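Local atomic coordinates of TssK (Serratia sp. FS14, PDB entry 5Y0E), a protein that probably serves as a trimeric baseplate component of the bacterial type VI secretion system, linking the baseplate to the membrane complex. Residues L209-S214 with Q319-E324; V346-A351 with D436-A441; A332-T337 with S422-H427. One frame throughout, in Å; residues are numbered along the deposited sequence.

Interaction 1. Residues L209-S214 with Q319-E324; sequences LLQQRS and QLTLVE
The interface between the helical middle part of TssK and its C-terminal sheet domain is bridged here by Gln212, on helix 197-222, which lies against Gln319 of strand 317-324. The two glutamine side chains run past each other in opposite directions with their amide planes stacked, only 6° from parallel. Gln212 CG lies 3.5 Å from Gln319 CD, and Gln212 CB is equally far, 3.5 Å, from Gln319 OE1, so the flat amide of the strand residue rests on the aliphatic part of the helix residue. Gln212 has CG anti to its carbonyl carbon (chi1 -72°) and an extended chain beyond, which carries its amide across to the strand backbone. There NE2 donates a weak hydrogen bond to Gln319 O at 3.3 Å, bent to 131° at the hydrogen. Helix 197-222 packs with helices 229-253 and 294-309 in a bundle, and here the bundle touches strand 317-324 of the antiparallel sheet, near the surface. Gln212 NE2 is also 3.1 Å from Thr321 OG1. One residue earlier on the helix, Gln211 OE1 approaches the Thr321 methyl CG2 at 4.0 Å, their side chains crossing at about a right angle. On its other flank Gln319 touches Trp440.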
ATOM      1  N   LEU A 209      16.057   5.203  -6.896  1.00 37.45           N
ATOM      2  CA  LEU A 209      16.942   4.618  -5.916  1.00 36.24           C
ATOM      3  C   LEU A 209      16.709   3.123  -5.825  1.00 37.55           C
ATOM      4  O   LEU A 209      17.654   2.327  -5.901  1.00 37.11           O
ATOM      5  CB  LEU A 209      16.740   5.295  -4.568  1.00 35.64           C
ATOM      6  CG  LEU A 209      17.801   4.984  -3.516  1.00 44.26           C
ATOM      7  CD1 LEU A 209      19.232   5.177  -4.038  1.00 44.33           C
ATOM      8  CD2 LEU A 209      17.571   5.887  -2.360  1.00 39.80           C
ATOM      9  N   LEU A 210      15.447   2.714  -5.714  1.00 35.73           N
ATOM     10  CA  LEU A 210      15.189   1.292  -5.614  1.00 32.50           C
ATOM     11  C   LEU A 210      15.616   0.565  -6.876  1.00 35.75           C
ATOM     12  O   LEU A 210      16.094  -0.565  -6.803  1.00 36.33           O
ATOM     13  CB  LEU A 210      13.729   1.041  -5.301  1.00 30.70           C
ATOM     14  CG  LEU A 210      13.275   1.608  -3.973  1.00 31.72           C
ATOM     15  CD1 LEU A 210      11.781   1.479  -3.838  1.00 32.68           C
ATOM     16  CD2 LEU A 210      13.973   0.928  -2.830  1.00 32.18           C
ATOM     17  N   GLN A 211      15.508   1.197  -8.036  1.00 36.01           N
ATOM     18  CA  GLN A 211      15.993   0.512  -9.220  1.00 36.57           C
ATOM     19  C   GLN A 211      17.506   0.407  -9.196  1.00 38.25           C
ATOM     20  O   GLN A 211      18.067  -0.609  -9.614  1.00 39.12           O
ATOM     21  CB  GLN A 211      15.506   1.211 -10.482  1.00 35.12           C
ATOM     22  CG  GLN A 211      14.018   1.031 -10.718  1.00 35.62           C
ATOM     23  CD  GLN A 211      13.436   2.112 -11.581  1.00 39.62           C
ATOM     24  OE1 GLN A 211      14.037   3.163 -11.752  1.00 41.89           O
ATOM     25  NE2 GLN A 211      12.260   1.870 -12.121  1.00 40.03           N
ATOM     26  N   GLN A 212      18.178   1.428  -8.679  1.00 36.64           N
ATOM     27  CA  GLN A 212      19.629   1.392  -8.643  1.00 38.02           C
ATOM     28  C   GLN A 212      20.121   0.317  -7.679  1.00 38.44           C
ATOM     29  O   GLN A 212      20.937  -0.531  -8.047  1.00 37.96           O
ATOM     30  CB  GLN A 212      20.165   2.775  -8.291  1.00 37.66           C
ATOM     31  CG  GLN A 212      20.002   3.771  -9.418  1.00 38.85           C
ATOM     32  CD  GLN A 212      19.895   5.219  -8.962  1.00 40.95           C
ATOM     33  OE1 GLN A 212      19.982   5.520  -7.790  1.00 45.93           O
ATOM     34  NE2 GLN A 212      19.702   6.117  -9.902  1.00 47.84           N
ATOM     35  N   ARG A 213      19.591   0.293  -6.466  1.00 36.35           N
ATOM     36  CA  ARG A 213      20.129  -0.644  -5.497  1.00 38.53           C
ATOM     37  C   ARG A 213      19.762  -2.067  -5.858  1.00 37.98           C
ATOM     38  O   ARG A 213      20.537  -2.998  -5.622  1.00 42.42           O
ATOM     39  CB  ARG A 213      19.642  -0.296  -4.091  1.00 35.49           C
ATOM     40  CG  ARG A 213      20.159   1.037  -3.586  1.00 35.34           C
ATOM     41  CD  ARG A 213      21.609   1.206  -3.856  1.00 37.40           C
ATOM     42  NE  ARG A 213      22.410   0.132  -3.299  1.00 38.73           N
ATOM     43  CZ  ARG A 213      23.512  -0.339  -3.873  1.00 43.48           C
ATOM     44  NH1 ARG A 213      23.933   0.166  -5.024  1.00 40.59           N
ATOM     45  NH2 ARG A 213      24.168  -1.339  -3.305  1.00 39.39           N
ATOM     46  N   SER A 214      18.585  -2.245  -6.430  1.00 40.40           N
ATOM     47  CA  SER A 214      18.152  -3.550  -6.897  1.00 39.08           C
ATOM     48  C   SER A 214      19.084  -4.104  -7.964  1.00 38.98           C
ATOM     49  O   SER A 214      19.469  -5.274  -7.932  1.00 39.56           O
ATOM     50  CB  SER A 214      16.747  -3.418  -7.451  1.00 39.33           C
ATOM     51  OG  SER A 214      16.102  -4.641  -7.376  1.00 48.23           O
ATOM     52  N   GLN A 319      23.563   9.071  -8.289  1.00 47.97           N
ATOM     53  CA  GLN A 319      23.478   8.217  -9.443  1.00 48.12           C
ATOM     54  C   GLN A 319      22.344   8.629 -10.339  1.00 52.04           C
ATOM     55  O   GLN A 319      21.320   9.020  -9.880  1.00 55.93           O
ATOM     56  CB  GLN A 319      23.304   6.782  -9.004  1.00 46.85           C
ATOM     57  CG  GLN A 319      23.318   5.776 -10.114  1.00 46.01           C
ATOM     58  CD  GLN A 319      23.414   4.380  -9.602  1.00 45.54           C
ATOM     59  OE1 GLN A 319      23.431   4.158  -8.426  1.00 45.14           O
ATOM     60  NE2 GLN A 319      23.473   3.438 -10.489  1.00 48.42           N
ATOM     61  N   LEU A 320      22.529   8.535 -11.634  1.00 50.65           N
ATOM     62  CA  LEU A 320      21.478   8.906 -12.526  1.00 50.73           C
ATOM     63  C   LEU A 320      20.973   7.665 -13.189  1.00 53.79           C
ATOM     64  O   LEU A 320      21.735   6.868 -13.634  1.00 57.13           O
ATOM     65  CB  LEU A 320      22.010   9.848 -13.576  1.00 56.13           C
ATOM     66  CG  LEU A 320      21.887  11.337 -13.336  1.00 61.37           C
ATOM     67  CD1 LEU A 320      22.377  11.745 -11.974  1.00 53.85           C
ATOM     68  CD2 LEU A 320      22.682  12.059 -14.393  1.00 65.80           C
ATOM     69  N   THR A 321      19.673   7.509 -13.264  1.00 55.65           N
ATOM     70  CA  THR A 321      19.098   6.345 -13.875  1.00 55.33           C
ATOM     71  C   THR A 321      19.095   6.422 -15.377  1.00 59.58           C
ATOM     72  O   THR A 321      18.610   7.362 -15.945  1.00 62.58           O
ATOM     73  CB  THR A 321      17.653   6.176 -13.436  1.00 58.53           C
ATOM     74  OG1 THR A 321      17.537   6.506 -12.058  1.00 55.24           O
ATOM     75  CG2 THR A 321      17.207   4.773 -13.641  1.00 52.31           C
ATOM     76  N   LEU A 322      19.640   5.413 -16.018  1.00 59.02           N
ATOM     77  CA  LEU A 322      19.654   5.378 -17.447  1.00 60.45           C
ATOM     78  C   LEU A 322      18.372   4.725 -17.865  1.00 67.29           C
ATOM     79  O   LEU A 322      18.193   3.539 -17.724  1.00 70.69           O
ATOM     80  CB  LEU A 322      20.822   4.569 -17.942  1.00 58.98           C
ATOM     81  CG  LEU A 322      22.180   5.221 -17.852  1.00 61.32           C
ATOM     82  CD1 LEU A 322      23.202   4.158 -18.158  1.00 58.66           C
ATOM     83  CD2 LEU A 322      22.308   6.359 -18.832  1.00 60.07           C
ATOM     84  N   VAL A 323      17.459   5.523 -18.370  1.00 72.26           N
ATOM     85  CA  VAL A 323      16.159   5.034 -18.806  1.00 73.06           C
ATOM     86  C   VAL A 323      16.236   4.733 -20.294  1.00 76.42           C
ATOM     87  O   VAL A 323      16.522   5.620 -21.103  1.00 74.63           O
ATOM     88  CB  VAL A 323      15.053   6.047 -18.495  1.00 71.48           C
ATOM     89  CG1 VAL A 323      13.722   5.489 -18.893  1.00 72.79           C
ATOM     90  CG2 VAL A 323      15.058   6.383 -17.013  1.00 67.32           C
ATOM     91  N   GLU A 324      16.012   3.477 -20.651  1.00 79.10           N
ATOM     92  CA  GLU A 324      16.063   3.071 -22.046  1.00 81.67           C
ATOM     93  C   GLU A 324      14.814   3.552 -22.768  1.00 84.83           C
ATOM     94  O   GLU A 324      13.698   3.347 -22.290  1.00 84.76           O
ATOM     95  CB  GLU A 324      16.175   1.555 -22.145  1.00 81.10           C
ATOM     96  CG  GLU A 324      16.477   1.046 -23.536  1.00 88.21           C
ATOM     97  CD  GLU A 324      16.818  -0.432 -23.554  1.00 90.95           C
ATOM     98  OE1 GLU A 324      17.154  -0.962 -24.632  1.00 95.74           O
ATOM     99  OE2 GLU A 324      16.751  -1.070 -22.488  1.00 92.08           O
TER

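Interaction 2. Residues V346-A351 with D436-A441; sequences VLAVRA and DMEFWA
Strands 346-350 and 436-441 run antiparallel, their axes 4.6 Å apart at closest and their directions 166° apart, and six backbone hydrogen bonds join them through the hydrogen-bonded pairs Val346-Trp440, Ala348-Glu438 and Arg350-Asp436. The shortest is Ala348 N to Glu438 O, 2.8 Å. Between these pairs CA-H...O contacts fill in, such as Met437 CA to Ala348 O at 3.2 Å.

On one face of the sheet lie Leu347, Val349, Met437 and Phe439. Leu347 CD2 meets Phe439 CD1 at 3.4 Å, coming to the edge of the ring near its plane, while Leu347 CG also sits in the ring plane. Phe439 has CG anti to its backbone N (chi1 -166°), which puts this edge beside the leucine. Val349 and Met437 point the same way side by side, CG2 of the valine 4.0 Å from CG of the methionine.

The other face carries Val346, Ala348, Arg350, Asp436, Glu438 and Trp440. Ala348 CB packs on Glu438 CB at 3.8 Å. Both carboxylate oxygens of Glu438 are engaged: OE1 accepts an almost straight bond (177°) from Trp440 NE1 at 3.1 Å, and OE2 is bonded to His400 NE2. The acceptor OE1 lies in the indole plane, while the N-H meets it on its anti side, tilted out of the carboxylate plane. This bond probably helps to hold the rotation of the indole, on which Ile397 and Pro398 also pack. Asp436 OD2 is bonded to Tyr403 OH, and Arg350 makes a salt bridge with Asp352.

Within the antiparallel sheet of the C-terminal domain, strand 436-443 lies between strands 343-350 and 317-324, and strand 404-408 flanks strand 343-350 on its far side.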
ATOM      1  N   VAL A 346      30.488  10.428 -14.879  1.00 51.86           N
ATOM      2  CA  VAL A 346      31.260   9.218 -15.134  1.00 51.71           C
ATOM      3  C   VAL A 346      30.328   8.098 -15.571  1.00 50.45           C
ATOM      4  O   VAL A 346      29.224   7.942 -15.044  1.00 51.64           O
ATOM      5  CB  VAL A 346      32.068   8.767 -13.899  1.00 48.06           C
ATOM      6  CG1 VAL A 346      32.937   7.610 -14.254  1.00 48.97           C
ATOM      7  CG2 VAL A 346      32.923   9.870 -13.376  1.00 49.40           C
ATOM      8  N   LEU A 347      30.834   7.256 -16.436  1.00 51.24           N
ATOM      9  CA  LEU A 347      30.124   6.104 -16.907  1.00 51.29           C
ATOM     10  C   LEU A 347      30.854   4.854 -16.459  1.00 48.89           C
ATOM     11  O   LEU A 347      31.962   4.653 -16.830  1.00 50.73           O
ATOM     12  CB  LEU A 347      30.130   6.119 -18.407  1.00 52.93           C
ATOM     13  CG  LEU A 347      28.901   6.619 -19.090  1.00 52.89           C
ATOM     14  CD1 LEU A 347      29.108   6.362 -20.547  1.00 58.48           C
ATOM     15  CD2 LEU A 347      27.714   5.843 -18.590  1.00 53.77           C
ATOM     16  N   ALA A 348      30.232   4.019 -15.657  1.00 46.32           N
ATOM     17  CA  ALA A 348      30.852   2.801 -15.211  1.00 45.99           C
ATOM     18  C   ALA A 348      30.370   1.801 -16.202  1.00 48.38           C
ATOM     19  O   ALA A 348      29.206   1.631 -16.346  1.00 51.45           O
ATOM     20  CB  ALA A 348      30.370   2.455 -13.828  1.00 45.53           C
ATOM     21  N   VAL A 349      31.281   1.122 -16.869  1.00 48.15           N
ATOM     22  CA  VAL A 349      30.926   0.208 -17.928  1.00 48.40           C
ATOM     23  C   VAL A 349      31.597  -1.148 -17.851  1.00 49.34           C
ATOM     24  O   VAL A 349      32.722  -1.242 -17.466  1.00 50.36           O
ATOM     25  CB  VAL A 349      31.314   0.883 -19.253  1.00 51.72           C
ATOM     26  CG1 VAL A 349      30.941   0.080 -20.471  1.00 54.85           C
ATOM     27  CG2 VAL A 349      30.709   2.256 -19.336  1.00 53.34           C
ATOM     28  N   ARG A 350      30.870  -2.200 -18.183  1.00 49.86           N
ATOM     29  CA  ARG A 350      31.394  -3.551 -18.255  1.00 48.50           C
ATOM     30  C   ARG A 350      30.660  -4.229 -19.381  1.00 51.79           C
ATOM     31  O   ARG A 350      29.514  -3.963 -19.595  1.00 56.15           O
ATOM     32  CB  ARG A 350      31.204  -4.325 -16.964  1.00 50.10           C
ATOM     33  CG  ARG A 350      30.233  -5.470 -17.094  1.00 51.39           C
ATOM     34  CD  ARG A 350      30.643  -6.690 -16.318  1.00 55.30           C
ATOM     35  NE  ARG A 350      30.842  -7.848 -17.169  1.00 55.04           N
ATOM     36  CZ  ARG A 350      30.053  -8.208 -18.155  1.00 52.99           C
ATOM     37  NH1 ARG A 350      30.329  -9.264 -18.860  1.00 55.59           N
ATOM     38  NH2 ARG A 350      28.998  -7.513 -18.442  1.00 57.71           N
ATOM     39  N   ALA A 351      31.330  -5.080 -20.123  1.00 49.87           N
ATOM     40  CA  ALA A 351      30.699  -5.775 -21.217  1.00 50.68           C
ATOM     41  C   ALA A 351      31.441  -7.042 -21.517  1.00 52.47           C
ATOM     42  O   ALA A 351      32.523  -7.235 -21.053  1.00 54.76           O
ATOM     43  CB  ALA A 351      30.669  -4.903 -22.446  1.00 52.49           C
ATOM     44  N   ASP A 436      26.629  -3.630 -19.163  1.00 52.71           N
ATOM     45  CA  ASP A 436      26.024  -3.083 -17.962  1.00 55.33           C
ATOM     46  C   ASP A 436      26.652  -1.723 -17.735  1.00 54.26           C
ATOM     47  O   ASP A 436      27.864  -1.571 -17.885  1.00 54.07           O
ATOM     48  CB  ASP A 436      26.241  -3.979 -16.740  1.00 56.79           C
ATOM     49  CG  ASP A 436      25.641  -3.388 -15.475  1.00 62.31           C
ATOM     50  OD1 ASP A 436      24.422  -3.139 -15.454  1.00 66.39           O
ATOM     51  OD2 ASP A 436      26.383  -3.151 -14.498  1.00 60.10           O
ATOM     52  N   MET A 437      25.833  -0.733 -17.409  1.00 53.83           N
ATOM     53  CA  MET A 437      26.348   0.611 -17.245  1.00 48.04           C
ATOM     54  C   MET A 437      25.765   1.247 -16.005  1.00 49.87           C
ATOM     55  O   MET A 437      24.696   0.870 -15.528  1.00 52.18           O
ATOM     56  CB  MET A 437      26.066   1.490 -18.445  1.00 45.88           C
ATOM     57  CG  MET A 437      26.869   1.097 -19.646  1.00 51.89           C
ATOM     58  SD  MET A 437      26.628   2.168 -21.058  1.00 52.21           S
ATOM     59  CE  MET A 437      24.890   2.467 -20.943  1.00 52.51           C
ATOM     60  N   GLU A 438      26.519   2.181 -15.465  1.00 48.16           N
ATOM     61  CA  GLU A 438      26.072   3.053 -14.404  1.00 49.62           C
ATOM     62  C   GLU A 438      26.492   4.459 -14.782  1.00 50.06           C
ATOM     63  O   GLU A 438      27.553   4.661 -15.373  1.00 50.15           O
ATOM     64  CB  GLU A 438      26.662   2.659 -13.051  1.00 47.88           C
ATOM     65  CG  GLU A 438      26.302   1.275 -12.619  1.00 49.82           C
ATOM     66  CD  GLU A 438      26.785   0.933 -11.231  1.00 52.78           C
ATOM     67  OE1 GLU A 438      27.478   1.754 -10.619  1.00 51.60           O
ATOM     68  OE2 GLU A 438      26.481  -0.165 -10.743  1.00 53.89           O
ATOM     69  N   PHE A 439      25.643   5.421 -14.469  1.00 51.64           N
ATOM     70  CA  PHE A 439      25.885   6.811 -14.796  1.00 49.37           C
ATOM     71  C   PHE A 439      25.856   7.592 -13.502  1.00 50.71           C
ATOM     72  O   PHE A 439      24.846   7.598 -12.796  1.00 51.53           O
ATOM     73  CB  PHE A 439      24.838   7.326 -15.774  1.00 53.34           C
ATOM     74  CG  PHE A 439      25.198   8.612 -16.399  1.00 57.22           C
ATOM     75  CD1 PHE A 439      26.121   8.657 -17.403  1.00 57.14           C
ATOM     76  CD2 PHE A 439      24.618   9.783 -15.983  1.00 63.13           C
ATOM     77  CE1 PHE A 439      26.462   9.843 -17.982  1.00 61.15           C
ATOM     78  CE2 PHE A 439      24.958  10.981 -16.566  1.00 65.69           C
ATOM     79  CZ  PHE A 439      25.878  11.007 -17.567  1.00 64.40           C
ATOM     80  N   TRP A 440      26.962   8.227 -13.182  1.00 51.44           N
ATOM     81  CA  TRP A 440      27.088   8.939 -11.930  1.00 52.03           C
ATOM     82  C   TRP A 440      27.442  10.395 -12.162  1.00 52.97           C
ATOM     83  O   TRP A 440      28.134  10.740 -13.119  1.00 56.12           O
ATOM     84  CB  TRP A 440      28.152   8.304 -11.063  1.00 52.98           C
ATOM     85  CG  TRP A 440      27.772   7.006 -10.474  1.00 52.81           C
ATOM     86  CD1 TRP A 440      27.938   5.781 -11.023  1.00 53.01           C
ATOM     87  CD2 TRP A 440      27.188   6.796  -9.194  1.00 49.17           C
ATOM     88  NE1 TRP A 440      27.485   4.819 -10.170  1.00 49.85           N
ATOM     89  CE2 TRP A 440      27.027   5.419  -9.034  1.00 45.61           C
ATOM     90  CE3 TRP A 440      26.785   7.645  -8.167  1.00 48.14           C
ATOM     91  CZ2 TRP A 440      26.486   4.870  -7.902  1.00 43.23           C
ATOM     92  CZ3 TRP A 440      26.248   7.097  -7.041  1.00 46.55           C
ATOM     93  CH2 TRP A 440      26.098   5.724  -6.917  1.00 46.95           C
ATOM     94  N   ALA A 441      26.975  11.239 -11.256  1.00 53.15           N
ATOM     95  CA  ALA A 441      27.352  12.639 -11.198  1.00 54.62           C
ATOM     96  C   ALA A 441      28.064  12.874  -9.881  1.00 55.11           C
ATOM     97  O   ALA A 441      27.587  12.423  -8.839  1.00 52.55           O
ATOM     98  CB  ALA A 441      26.132  13.537 -11.320  1.00 58.35           C
TER

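Interaction 3. Residues A332-T337 with S422-H427; sequences ATVQDT and SAFALH
Ala332 O accepts the shortest hydrogen bond of this contact, from Phe424 N at 2.8 Å, and a CA-H...O contact from Ala423 CA at 3.3 Å adds to its grip. The amide donor stands 38° above the carbonyl plane rather than on a lone pair. In return Ala332 N donates to Phe424 O at 3.0 Å, closing the hydrogen-bonded pair. Where strand 329-333 gives way to a loop, Val334 N continues the pattern with a bond to Ser422 O at 3.2 Å, straight at the hydrogen (164°) although it too approaches from above the carbonyl plane.

Between these bonds, Thr333 and Ala423 form a non-hydrogen-bonded pair whose side chains share one face of the sheet, with Ala423 CB 3.7 Å from Thr333 CA. Ala332 and Phe424 point to the other face. There Val334 CG1, anti to its carbonyl carbon (chi1 -49°), reaches Phe424 CE1 at 3.6 Å, the two side chains crossing at about a right angle. The second methyl, CG2, turns instead to Ser422 O, 3.5 Å away. Ala332 O lies in the plane of the phenyl ring, at its edge. Met340 of helix 339-342 packs on both Val334 and Phe424, and Phe424 also meets Phe439 edge-to-face. Asp336 OD1 caps Lys338 N before that short helix. Neighbouring antiparallel strands thus pair on into the loop leading to helix 339-342, in an alpha+beta domain.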
ATOM      1  N   ALA A 332      19.262  10.003 -19.452  1.00 74.04           N
ATOM      2  CA  ALA A 332      19.534  10.242 -18.042  1.00 73.01           C
ATOM      3  C   ALA A 332      19.032  11.639 -17.727  1.00 76.14           C
ATOM      4  O   ALA A 332      19.727  12.626 -17.970  1.00 78.24           O
ATOM      5  CB  ALA A 332      21.021  10.103 -17.735  1.00 71.25           C
ATOM      6  N   THR A 333      17.876  11.760 -17.124  1.00 79.55           N
ATOM      7  CA  THR A 333      17.431  13.081 -16.791  1.00 78.80           C
ATOM      8  C   THR A 333      18.245  13.535 -15.621  1.00 79.90           C
ATOM      9  O   THR A 333      18.511  12.776 -14.736  1.00 81.95           O
ATOM     10  CB  THR A 333      15.962  13.086 -16.404  1.00 81.44           C
ATOM     11  OG1 THR A 333      15.824  12.709 -15.034  1.00 86.82           O
ATOM     12  CG2 THR A 333      15.204  12.110 -17.257  1.00 79.53           C
ATOM     13  N   VAL A 334      18.607  14.796 -15.573  1.00 83.24           N
ATOM     14  CA  VAL A 334      19.319  15.312 -14.426  1.00 83.38           C
ATOM     15  C   VAL A 334      18.297  16.053 -13.613  1.00 87.87           C
ATOM     16  O   VAL A 334      17.407  16.661 -14.166  1.00 92.84           O
ATOM     17  CB  VAL A 334      20.364  16.300 -14.848  1.00 85.98           C
ATOM     18  CG1 VAL A 334      21.172  15.705 -15.962  1.00 90.79           C
ATOM     19  CG2 VAL A 334      19.677  17.545 -15.340  1.00 95.14           C
ATOM     20  N   GLN A 335      18.421  16.048 -12.300  1.00 92.22           N
ATOM     21  CA  GLN A 335      17.398  16.695 -11.479  1.00 96.58           C
ATOM     22  C   GLN A 335      17.590  18.148 -11.153  1.00 98.44           C
ATOM     23  O   GLN A 335      16.954  18.645 -10.242  1.00 98.84           O
ATOM     24  CB  GLN A 335      17.239  15.954 -10.164  1.00 96.85           C
ATOM     25  CG  GLN A 335      18.385  16.193  -9.214  1.00 90.39           C
ATOM     26  CD  GLN A 335      18.173  15.550  -7.866  1.00 84.57           C
ATOM     27  OE1 GLN A 335      17.366  16.013  -7.068  1.00 81.14           O
ATOM     28  NE2 GLN A 335      18.916  14.475  -7.600  1.00 80.15           N
ATOM     29  N   ASP A 336      18.423  18.838 -11.908  1.00 98.93           N
ATOM     30  CA  ASP A 336      18.695  20.220 -11.611  1.00101.12           C
ATOM     31  C   ASP A 336      19.326  20.907 -12.778  1.00103.55           C
ATOM     32  O   ASP A 336      19.946  20.281 -13.608  1.00103.68           O
ATOM     33  CB  ASP A 336      19.717  20.253 -10.488  1.00103.41           C
ATOM     34  CG  ASP A 336      19.689  21.518  -9.732  1.00106.26           C
ATOM     35  OD1 ASP A 336      19.660  22.565 -10.375  1.00107.34           O
ATOM     36  OD2 ASP A 336      19.692  21.477  -8.498  1.00107.92           O
ATOM     37  N   THR A 337      19.164  22.209 -12.858  1.00104.13           N
ATOM     38  CA  THR A 337      19.834  22.953 -13.895  1.00105.74           C
ATOM     39  C   THR A 337      21.227  23.334 -13.399  1.00106.71           C
ATOM     40  O   THR A 337      22.098  23.683 -14.184  1.00107.35           O
ATOM     41  CB  THR A 337      19.076  24.217 -14.265  1.00107.11           C
ATOM     42  OG1 THR A 337      18.800  24.976 -13.084  1.00105.10           O
ATOM     43  CG2 THR A 337      17.777  23.851 -14.932  1.00108.52           C
ATOM     44  N   SER A 422      18.290  19.469 -19.842  1.00 93.10           N
ATOM     45  CA  SER A 422      17.790  18.841 -18.630  1.00 91.37           C
ATOM     46  C   SER A 422      17.924  17.326 -18.655  1.00 92.35           C
ATOM     47  O   SER A 422      17.332  16.650 -17.803  1.00 92.63           O
ATOM     48  CB  SER A 422      16.330  19.226 -18.400  1.00 93.96           C
ATOM     49  OG  SER A 422      15.528  18.775 -19.475  1.00 92.53           O
ATOM     50  N   ALA A 423      18.703  16.774 -19.576  1.00 88.64           N
ATOM     51  CA  ALA A 423      18.845  15.332 -19.640  1.00 81.38           C
ATOM     52  C   ALA A 423      19.963  14.997 -20.598  1.00 83.61           C
ATOM     53  O   ALA A 423      20.124  15.659 -21.624  1.00 89.02           O
ATOM     54  CB  ALA A 423      17.551  14.659 -20.102  1.00 82.73           C
ATOM     55  N   PHE A 424      20.730  13.976 -20.257  1.00 82.77           N
ATOM     56  CA  PHE A 424      21.687  13.433 -21.194  1.00 76.95           C
ATOM     57  C   PHE A 424      20.992  12.449 -22.111  1.00 74.90           C
ATOM     58  O   PHE A 424      20.084  11.722 -21.705  1.00 71.05           O
ATOM     59  CB  PHE A 424      22.817  12.706 -20.474  1.00 75.90           C
ATOM     60  CG  PHE A 424      23.719  13.587 -19.664  1.00 74.31           C
ATOM     61  CD1 PHE A 424      23.400  13.921 -18.364  1.00 73.63           C
ATOM     62  CD2 PHE A 424      24.920  14.027 -20.183  1.00 71.68           C
ATOM     63  CE1 PHE A 424      24.247  14.698 -17.616  1.00 72.85           C
ATOM     64  CE2 PHE A 424      25.762  14.804 -19.441  1.00 67.65           C
ATOM     65  CZ  PHE A 424      25.431  15.132 -18.154  1.00 71.98           C
ATOM     66  N   ALA A 425      21.442  12.412 -23.351  1.00 77.79           N
ATOM     67  CA  ALA A 425      21.055  11.360 -24.270  1.00 82.12           C
ATOM     68  C   ALA A 425      22.299  10.577 -24.644  1.00 79.21           C
ATOM     69  O   ALA A 425      23.337  11.166 -24.954  1.00 77.84           O
ATOM     70  CB  ALA A 425      20.375  11.922 -25.514  1.00 90.30           C
ATOM     71  N   LEU A 426      22.198   9.258 -24.592  1.00 79.24           N
ATOM     72  CA  LEU A 426      23.309   8.380 -24.915  1.00 76.07           C
ATOM     73  C   LEU A 426      22.833   7.355 -25.923  1.00 77.89           C
ATOM     74  O   LEU A 426      21.830   6.677 -25.694  1.00 78.36           O
ATOM     75  CB  LEU A 426      23.859   7.663 -23.680  1.00 73.01           C
ATOM     76  CG  LEU A 426      24.298   8.477 -22.463  1.00 73.18           C
ATOM     77  CD1 LEU A 426      23.142   8.781 -21.540  1.00 68.68           C
ATOM     78  CD2 LEU A 426      25.390   7.734 -21.722  1.00 71.70           C
ATOM     79  N   HIS A 427      23.578   7.224 -27.015  1.00 77.57           N
ATOM     80  CA  HIS A 427      23.300   6.263 -28.070  1.00 83.96           C
ATOM     81  C   HIS A 427      24.579   5.512 -28.328  1.00 82.36           C
ATOM     82  O   HIS A 427      25.627   6.108 -28.420  1.00 82.19           O
ATOM     83  CB  HIS A 427      22.883   6.965 -29.343  1.00 89.37           C
ATOM     84  CG  HIS A 427      22.657   6.042 -30.492  1.00 90.98           C
ATOM     85  ND1 HIS A 427      23.676   5.596 -31.297  1.00 96.06           N
ATOM     86  CD2 HIS A 427      21.525   5.488 -30.979  1.00 90.45           C
ATOM     87  CE1 HIS A 427      23.184   4.804 -32.229  1.00 94.27           C
ATOM     88  NE2 HIS A 427      21.879   4.724 -32.060  1.00 91.70           N
TER

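Overall arrangement
From the N terminus, the chain leaves helix 197-222, passes through the other helices of the bundle and returns at strand 317-324, where interaction 1 closes a loop of 104 residues. Strand 329-333 follows at once and opens interaction 3, and strand 343-350 then opens interaction 2. Interaction 3 closes at strand 423-428 and interaction 2 at strand 436-443, so these two cross along the chain, while interaction 1 precedes both. All three reach one antiparallel sheet: interaction 1 ties the helical bundle to it, and interactions 2 and 3 join strands within it. Phe439 CD2 lies 4.0 Å from Ala332 CB, linking interactions 2 and 3 directly.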